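Local coordinates for protein phosphotransferase system, mannose/fructose/N-acetylgalactosamine-specific component IIB (Thermoanaerobacter tengcongensis, PDB 3LFJ) that probably transfers phosphoryl groups from a phosphohistidine carrier protein to a sugar during uptake, as the IIB component of a mannose-family phosphotransferase system, at residues G36-K44 and Y163-E171; L123-R134 and S140-L151. One frame throughout, in Å; residues are numbered along the deposited sequence.

Interaction 1 (G36-K44 and Y163-E171); sequences GQVMTRWMK and YLQMIPDSE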
# COMPACT_ATOMS: atom_id res chain seq x y z
N GLY A 36 11.78 6.43 8.11
CA GLY A 36 11.67 6.78 9.52
C GLY A 36 11.20 5.60 10.36
O GLY A 36 11.62 4.46 10.15
N GLN A 37 10.31 5.88 11.31
CA GLN A 37 9.78 4.84 12.18
C GLN A 37 8.39 4.39 11.76
O GLN A 37 7.74 3.60 12.44
CB GLN A 37 9.71 5.34 13.63
CG GLN A 37 11.07 5.60 14.25
CD GLN A 37 11.93 4.37 14.27
OE1 GLN A 37 13.02 4.34 13.69
NE2 GLN A 37 11.44 3.32 14.92
N VAL A 38 7.91 4.90 10.63
CA VAL A 38 6.53 4.68 10.24
C VAL A 38 6.14 3.20 10.16
O VAL A 38 5.13 2.79 10.72
CB VAL A 38 6.24 5.40 8.90
CG1 VAL A 38 4.89 5.02 8.34
CG2 VAL A 38 6.33 6.91 9.11
N MET A 39 6.94 2.40 9.47
CA MET A 39 6.59 1.00 9.32
C MET A 39 6.81 0.21 10.60
O MET A 39 6.20 -0.83 10.81
CB MET A 39 7.32 0.36 8.14
CG MET A 39 6.72 0.73 6.79
SD MET A 39 4.97 0.35 6.64
CE MET A 39 5.03 -1.42 6.77
N THR A 40 7.71 0.70 11.46
CA THR A 40 7.90 0.05 12.75
C THR A 40 6.61 0.18 13.55
O THR A 40 6.14 -0.79 14.16
CB THR A 40 9.10 0.66 13.49
OG1 THR A 40 10.28 0.42 12.71
CG2 THR A 40 9.26 0.03 14.86
N ARG A 41 5.99 1.35 13.49
CA ARG A 41 4.69 1.56 14.12
C ARG A 41 3.61 0.66 13.52
O ARG A 41 2.89 -0.03 14.24
CB ARG A 41 4.27 3.03 14.05
CG ARG A 41 5.27 3.99 14.68
CD ARG A 41 4.68 5.38 14.79
NE ARG A 41 5.65 6.34 15.30
CZ ARG A 41 5.89 6.54 16.59
NH1 ARG A 41 5.21 5.85 17.50
NH2 ARG A 41 6.80 7.43 16.97
N TRP A 42 3.50 0.64 12.19
CA TRP A 42 2.48 -0.17 11.54
C TRP A 42 2.61 -1.66 11.83
O TRP A 42 1.61 -2.33 12.06
CB TRP A 42 2.47 0.08 10.02
CG TRP A 42 1.75 1.35 9.67
CD1 TRP A 42 2.32 2.54 9.29
CD2 TRP A 42 0.34 1.57 9.69
NE1 TRP A 42 1.33 3.48 9.07
CE2 TRP A 42 0.11 2.91 9.32
CE3 TRP A 42 -0.76 0.76 10.00
CZ2 TRP A 42 -1.17 3.47 9.25
CZ3 TRP A 42 -2.05 1.31 9.92
CH2 TRP A 42 -2.24 2.65 9.55
N MET A 43 3.84 -2.17 11.83
CA MET A 43 4.03 -3.61 11.95
C MET A 43 3.72 -4.13 13.35
O MET A 43 3.47 -5.32 13.51
CB MET A 43 5.42 -4.04 11.50
CG MET A 43 5.64 -3.89 9.99
SD MET A 43 4.32 -4.55 8.92
CE MET A 43 4.59 -6.31 9.08
N LYS A 44 3.72 -3.25 14.34
CA LYS A 44 3.35 -3.68 15.69
C LYS A 44 1.93 -4.24 15.74
O LYS A 44 1.61 -5.08 16.59
CB LYS A 44 3.59 -2.57 16.71
CG LYS A 44 5.04 -2.59 17.20
CD LYS A 44 5.44 -1.35 17.97
CE LYS A 44 6.90 -1.46 18.39
NZ LYS A 44 7.36 -0.27 19.16
N TYR A 163 -8.97 4.33 3.13
CA TYR A 163 -8.84 5.48 4.01
C TYR A 163 -7.42 6.03 4.07
O TYR A 163 -6.46 5.31 3.81
CB TYR A 163 -9.37 5.16 5.41
CG TYR A 163 -8.69 4.03 6.15
CD1 TYR A 163 -9.30 2.79 6.26
CD2 TYR A 163 -7.46 4.22 6.79
CE1 TYR A 163 -8.71 1.77 6.96
CE2 TYR A 163 -6.85 3.18 7.47
CZ TYR A 163 -7.49 1.96 7.57
OH TYR A 163 -6.92 0.93 8.26
N LEU A 164 -7.33 7.32 4.38
CA LEU A 164 -6.06 8.00 4.57
C LEU A 164 -5.70 7.94 6.03
O LEU A 164 -6.52 8.24 6.90
CB LEU A 164 -6.20 9.47 4.19
CG LEU A 164 -6.12 9.83 2.71
CD1 LEU A 164 -7.21 9.16 1.90
CD2 LEU A 164 -6.20 11.35 2.57
N GLN A 165 -4.47 7.55 6.32
CA GLN A 165 -3.97 7.54 7.69
C GLN A 165 -2.46 7.38 7.70
O GLN A 165 -1.92 6.43 7.11
CB GLN A 165 -4.60 6.41 8.51
CG GLN A 165 -4.37 6.57 10.02
CD GLN A 165 -4.99 5.45 10.82
OE1 GLN A 165 -5.22 4.35 10.31
NE2 GLN A 165 -5.27 5.72 12.09
N MET A 166 -1.76 8.30 8.35
CA MET A 166 -0.31 8.31 8.28
C MET A 166 0.31 7.19 9.12
O MET A 166 1.12 6.41 8.63
CB MET A 166 0.20 9.68 8.72
CG MET A 166 1.64 9.92 8.36
SD MET A 166 2.21 11.55 8.86
CE MET A 166 2.00 11.46 10.64
N ILE A 167 -0.07 7.14 10.40
CA ILE A 167 0.38 6.11 11.32
C ILE A 167 -0.82 5.61 12.13
O ILE A 167 -1.90 6.20 12.08
CB ILE A 167 1.51 6.60 12.25
CG1 ILE A 167 1.11 7.92 12.92
CG2 ILE A 167 2.82 6.75 11.47
CD1 ILE A 167 2.19 8.52 13.83
N PRO A 168 -0.65 4.50 12.84
CA PRO A 168 -1.85 3.89 13.43
C PRO A 168 -2.63 4.78 14.39
O PRO A 168 -3.84 4.58 14.52
CB PRO A 168 -1.28 2.67 14.16
CG PRO A 168 -0.10 2.28 13.31
CD PRO A 168 0.51 3.60 12.89
N ASP A 169 -1.97 5.74 15.01
CA ASP A 169 -2.64 6.57 16.01
C ASP A 169 -2.96 7.97 15.50
O ASP A 169 -3.43 8.82 16.27
CB ASP A 169 -1.79 6.65 17.28
CG ASP A 169 -1.76 5.33 18.03
OD1 ASP A 169 -2.64 4.48 17.76
OD2 ASP A 169 -0.86 5.14 18.88
N SER A 170 -2.72 8.23 14.22
CA SER A 170 -3.04 9.54 13.67
C SER A 170 -4.43 9.59 13.02
O SER A 170 -5.13 8.58 12.95
CB SER A 170 -1.93 10.04 12.73
OG SER A 170 -1.84 9.24 11.55
N GLU A 171 -4.85 10.78 12.57
CA GLU A 171 -6.19 10.95 11.99
C GLU A 171 -6.48 10.05 10.79
O GLU A 171 -5.68 9.94 9.85
CB GLU A 171 -6.46 12.41 11.61
CG GLU A 171 -7.92 12.67 11.24
CD GLU A 171 -8.18 14.10 10.77
OE1 GLU A 171 -7.22 14.87 10.57
OE2 GLU A 171 -9.37 14.46 10.59
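Trp42 makes the largest share of this contact, and its indole is used on a face and at an edge at once. Over one face lies the ring of Pro168, whose CD sits 3.8 Å from the centroid of the five-membered ring of Trp42, only 14° off the ring normal, a CH-pi contact; CG of the same proline reaches on over CD2 and CE3. At the edge, NE1 of Trp42 donates to the backbone O of Met166 at 3.0 Å, with an N-H...O angle of 157°. The oxygen lies in the indole plane, although the donor is tilted from the plane of the carbonyl. At the far end of the ring, CH2 of Trp42 meets OE1 of Gln165 at 3.5 Å, the amide standing steeply to the indole.

The loop that receives the indole is itself braced: Ile167 N donates to Ser170 OG at 3.0 Å, and Gln165 NE2 to Ser170 O, around a type I turn from Ile167 to Ser170.

Packing is looser toward solvent. There CG2 of Ile167 touches CG1 of Val38 at 4.1 Å, and the extended chain of the exposed Arg41 lays its CD against the same CG2 of Ile167 at 4.0 Å.

Helix 38-43 thus meets the loop following strand 161-164, while Trp42 also packs on Phe26 and Arg28 of strand 22-30, Asn124 of strand 122-127 and Phe101 of strand 98-104.

Interaction 2 (L123-R134 and S140-L151); sequences LNIGGVAKTPQR and SVSLSEDEVKTL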
# COMPACT_ATOMS: atom_id res chain seq x y z
N LEU A 123 -7.30 -0.70 2.13
CA LEU A 123 -6.22 0.03 1.49
C LEU A 123 -6.03 1.35 2.21
O LEU A 123 -6.90 2.23 2.16
CB LEU A 123 -6.55 0.26 0.02
CG LEU A 123 -5.46 1.01 -0.77
CD1 LEU A 123 -4.15 0.25 -0.77
CD2 LEU A 123 -5.93 1.25 -2.18
N ASN A 124 -4.88 1.47 2.87
CA ASN A 124 -4.51 2.63 3.64
C ASN A 124 -3.64 3.57 2.79
O ASN A 124 -2.57 3.18 2.33
CB ASN A 124 -3.75 2.14 4.88
CG ASN A 124 -2.94 3.21 5.54
OD1 ASN A 124 -3.43 4.33 5.80
ND2 ASN A 124 -1.71 2.89 5.85
N ILE A 125 -4.13 4.78 2.55
CA ILE A 125 -3.33 5.78 1.82
C ILE A 125 -2.45 6.52 2.84
O ILE A 125 -2.95 7.33 3.64
CB ILE A 125 -4.23 6.78 1.05
CG1 ILE A 125 -5.34 6.07 0.26
CG2 ILE A 125 -3.37 7.67 0.16
CD1 ILE A 125 -4.83 4.98 -0.72
N GLY A 126 -1.16 6.21 2.85
CA GLY A 126 -0.24 6.71 3.85
C GLY A 126 0.62 7.90 3.47
O GLY A 126 0.93 8.74 4.31
N GLY A 127 1.01 7.96 2.20
CA GLY A 127 1.91 9.02 1.75
C GLY A 127 1.81 9.22 0.25
O GLY A 127 2.03 8.29 -0.52
N VAL A 128 1.41 10.43 -0.15
CA VAL A 128 1.37 10.79 -1.55
C VAL A 128 1.80 12.26 -1.61
O VAL A 128 1.12 13.12 -1.07
CB VAL A 128 -0.03 10.63 -2.18
CG1 VAL A 128 0.07 10.92 -3.68
CG2 VAL A 128 -0.61 9.22 -1.97
N ALA A 129 2.96 12.52 -2.21
CA ALA A 129 3.53 13.87 -2.15
C ALA A 129 2.73 14.85 -3.00
O ALA A 129 2.12 14.50 -4.01
CB ALA A 129 4.98 13.84 -2.60
N LYS A 130 2.73 16.10 -2.58
CA LYS A 130 2.08 17.16 -3.34
C LYS A 130 2.78 17.39 -4.68
O LYS A 130 4.01 17.39 -4.76
CB LYS A 130 2.08 18.45 -2.51
CG LYS A 130 1.42 19.65 -3.21
CD LYS A 130 -0.08 19.46 -3.25
CE LYS A 130 -0.81 20.78 -3.57
NZ LYS A 130 -0.51 21.21 -4.94
N THR A 131 1.99 17.58 -5.73
CA THR A 131 2.49 18.04 -7.02
C THR A 131 1.46 19.07 -7.47
O THR A 131 0.40 19.17 -6.86
CB THR A 131 2.54 16.92 -8.08
OG1 THR A 131 1.21 16.46 -8.34
CG2 THR A 131 3.40 15.75 -7.61
N PRO A 132 1.76 19.85 -8.51
CA PRO A 132 0.79 20.87 -8.91
C PRO A 132 -0.56 20.28 -9.31
O PRO A 132 -1.58 20.96 -9.16
CB PRO A 132 1.46 21.53 -10.11
CG PRO A 132 2.93 21.37 -9.85
CD PRO A 132 3.05 20.01 -9.22
N GLN A 133 -0.55 19.03 -9.77
CA GLN A 133 -1.76 18.36 -10.24
C GLN A 133 -2.59 17.75 -9.10
O GLN A 133 -3.70 17.26 -9.32
CB GLN A 133 -1.39 17.26 -11.23
CG GLN A 133 -0.78 17.76 -12.55
CD GLN A 133 0.65 18.30 -12.41
OE1 GLN A 133 1.40 17.89 -11.52
NE2 GLN A 133 1.02 19.22 -13.29
N ARG A 134 -2.06 17.79 -7.89
CA ARG A 134 -2.74 17.21 -6.74
C ARG A 134 -3.26 18.28 -5.81
O ARG A 134 -2.68 19.36 -5.70
CB ARG A 134 -1.79 16.29 -5.98
CG ARG A 134 -1.36 15.06 -6.76
CD ARG A 134 -0.33 14.23 -6.00
NE ARG A 134 -0.23 12.90 -6.59
CZ ARG A 134 0.88 12.17 -6.62
NH1 ARG A 134 2.01 12.63 -6.08
NH2 ARG A 134 0.87 10.98 -7.20
N SER A 140 0.60 14.44 4.95
CA SER A 140 1.20 13.29 4.28
C SER A 140 0.57 12.96 2.94
O SER A 140 1.19 12.27 2.14
CB SER A 140 1.19 12.04 5.18
OG SER A 140 -0.12 11.64 5.50
N VAL A 141 -0.65 13.41 2.68
CA VAL A 141 -1.34 13.00 1.46
C VAL A 141 -1.95 14.15 0.66
O VAL A 141 -2.70 14.97 1.20
CB VAL A 141 -2.45 11.97 1.76
CG1 VAL A 141 -3.27 11.66 0.49
CG2 VAL A 141 -1.84 10.68 2.32
N SER A 142 -1.62 14.19 -0.63
CA SER A 142 -2.30 15.02 -1.62
C SER A 142 -2.76 14.10 -2.75
O SER A 142 -2.10 13.10 -3.05
CB SER A 142 -1.34 16.06 -2.20
OG SER A 142 -0.91 16.98 -1.21
N LEU A 143 -3.88 14.42 -3.40
CA LEU A 143 -4.41 13.55 -4.45
C LEU A 143 -4.98 14.36 -5.61
O LEU A 143 -5.59 15.40 -5.39
CB LEU A 143 -5.51 12.63 -3.91
CG LEU A 143 -5.13 11.57 -2.87
CD1 LEU A 143 -6.37 10.96 -2.23
CD2 LEU A 143 -4.28 10.48 -3.51
N SER A 144 -4.80 13.87 -6.84
CA SER A 144 -5.46 14.52 -7.98
C SER A 144 -6.88 14.01 -8.08
O SER A 144 -7.25 12.98 -7.51
CB SER A 144 -4.74 14.20 -9.28
OG SER A 144 -4.93 12.83 -9.62
N GLU A 145 -7.69 14.73 -8.83
CA GLU A 145 -9.03 14.29 -9.11
C GLU A 145 -9.02 12.90 -9.78
O GLU A 145 -9.81 12.04 -9.43
CB GLU A 145 -9.73 15.32 -10.00
CG GLU A 145 -11.21 15.12 -10.14
CD GLU A 145 -11.82 16.19 -11.05
OE1 GLU A 145 -12.62 17.01 -10.55
OE2 GLU A 145 -11.48 16.21 -12.25
N ASP A 146 -8.10 12.69 -10.72
CA ASP A 146 -8.00 11.38 -11.37
C ASP A 146 -7.67 10.28 -10.38
O ASP A 146 -8.17 9.16 -10.46
CB ASP A 146 -6.97 11.40 -12.50
CG ASP A 146 -7.50 12.04 -13.76
OD1 ASP A 146 -8.72 12.31 -13.82
OD2 ASP A 146 -6.69 12.26 -14.70
N GLU A 147 -6.80 10.59 -9.42
CA GLU A 147 -6.42 9.59 -8.43
C GLU A 147 -7.60 9.22 -7.54
O GLU A 147 -7.79 8.05 -7.20
CB GLU A 147 -5.21 10.08 -7.61
CG GLU A 147 -3.91 9.88 -8.37
CD GLU A 147 -2.76 10.78 -7.93
OE1 GLU A 147 -2.93 11.62 -7.02
OE2 GLU A 147 -1.68 10.63 -8.53
N VAL A 148 -8.39 10.21 -7.15
CA VAL A 148 -9.56 9.95 -6.34
C VAL A 148 -10.57 9.11 -7.12
O VAL A 148 -11.17 8.19 -6.57
CB VAL A 148 -10.20 11.24 -5.81
CG1 VAL A 148 -11.44 10.90 -5.01
CG2 VAL A 148 -9.20 12.00 -4.94
N LYS A 149 -10.72 9.41 -8.42
CA LYS A 149 -11.58 8.61 -9.29
C LYS A 149 -11.10 7.15 -9.33
O LYS A 149 -11.91 6.21 -9.27
CB LYS A 149 -11.62 9.20 -10.71
CG LYS A 149 -12.44 10.48 -10.82
N THR A 150 -9.82 6.93 -9.37
CA THR A 150 -9.25 5.58 -9.35
C THR A 150 -9.54 4.89 -8.02
O THR A 150 -9.84 3.67 -8.01
CB THR A 150 -7.74 5.63 -9.61
OG1 THR A 150 -7.48 6.21 -10.89
CG2 THR A 150 -7.18 4.22 -9.74
N LEU A 151 -9.41 5.58 -6.94
CA LEU A 151 -9.68 4.96 -5.65
C LEU A 151 -11.15 4.56 -5.54
O LEU A 151 -11.47 3.47 -5.06
CB LEU A 151 -9.26 5.88 -4.50
CG LEU A 151 -7.74 6.06 -4.36
CD1 LEU A 151 -7.44 7.06 -3.27
CD2 LEU A 151 -7.07 4.73 -4.07
O HOH W 1 -1.96 9.45 5.47
O HOH W 2 -6.63 17.37 -9.65
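Arg134 and Glu147 meet side-on, two guanidinium nitrogens to two carboxylate oxygens, in a salt bridge whose planes are 36° apart. NE of Arg134 donates to the syn lone pair of Glu147 OE1 at 3.0 Å, and NH2 of Arg134 reaches OE2 of Glu147 at 2.9 Å. With its chain extended from CG to NE, Arg134 carries the guanidinium past Ser142 to the carboxylate, and CG1 of Val128 covers one guanidinium face.

A second shell fixes both partners. NH1 of Arg134 donates to Ala129 O at 2.8 Å, on a lone pair, which limits rotation of the guanidinium. Glu147 OE1 also accepts from Ser144 N at 2.9 Å, from above the carboxylate plane, while Ser144 OG accepts from Glu147 N.

Farther along, the backbones join at Val128 and Val141: Val128 N donates to Ser140 O at 2.9 Å and Ser142 N to Val128 O at 3.0 Å. Ser142 O, against Val128 CG1, is buried without a polar partner. Next to this bridge, Ile125 CD1 meets Leu151 CD2 tip to tip at 4.0 Å, and Ile125 CG2 packs on Val141. One water accepts from Ser140 OG and donates to Ile125 O and Gly126 O.

The reciprocal Ser144-Glu147 bonds make a capping box at the start of helix 145-158, here tied by a salt bridge to the loop leaving strand 122-127.

Overall arrangement
From the N terminus, the chain passes strand 22-30 and enters helix 38-43, the first half of interaction 1. Only after well over a hundred residues, including most strands of the central sheet, does 163-171 return to close that loop. Interaction 2 is nested inside it: 123-134 leaves strand 122-127, and a short excursion through strand 135-136 brings 140-151 back against it. Helix 145-158 then leads into strand 161-164, the parallel neighbour of 122-127. There the two contacts join, through probable backbone hydrogen bonds of Tyr163 and Gln165 with Ile125. Together they link helix 38-43 to the loop after strand 161-164, and helix 145-158 to strand 122-127 and the loop that leaves it.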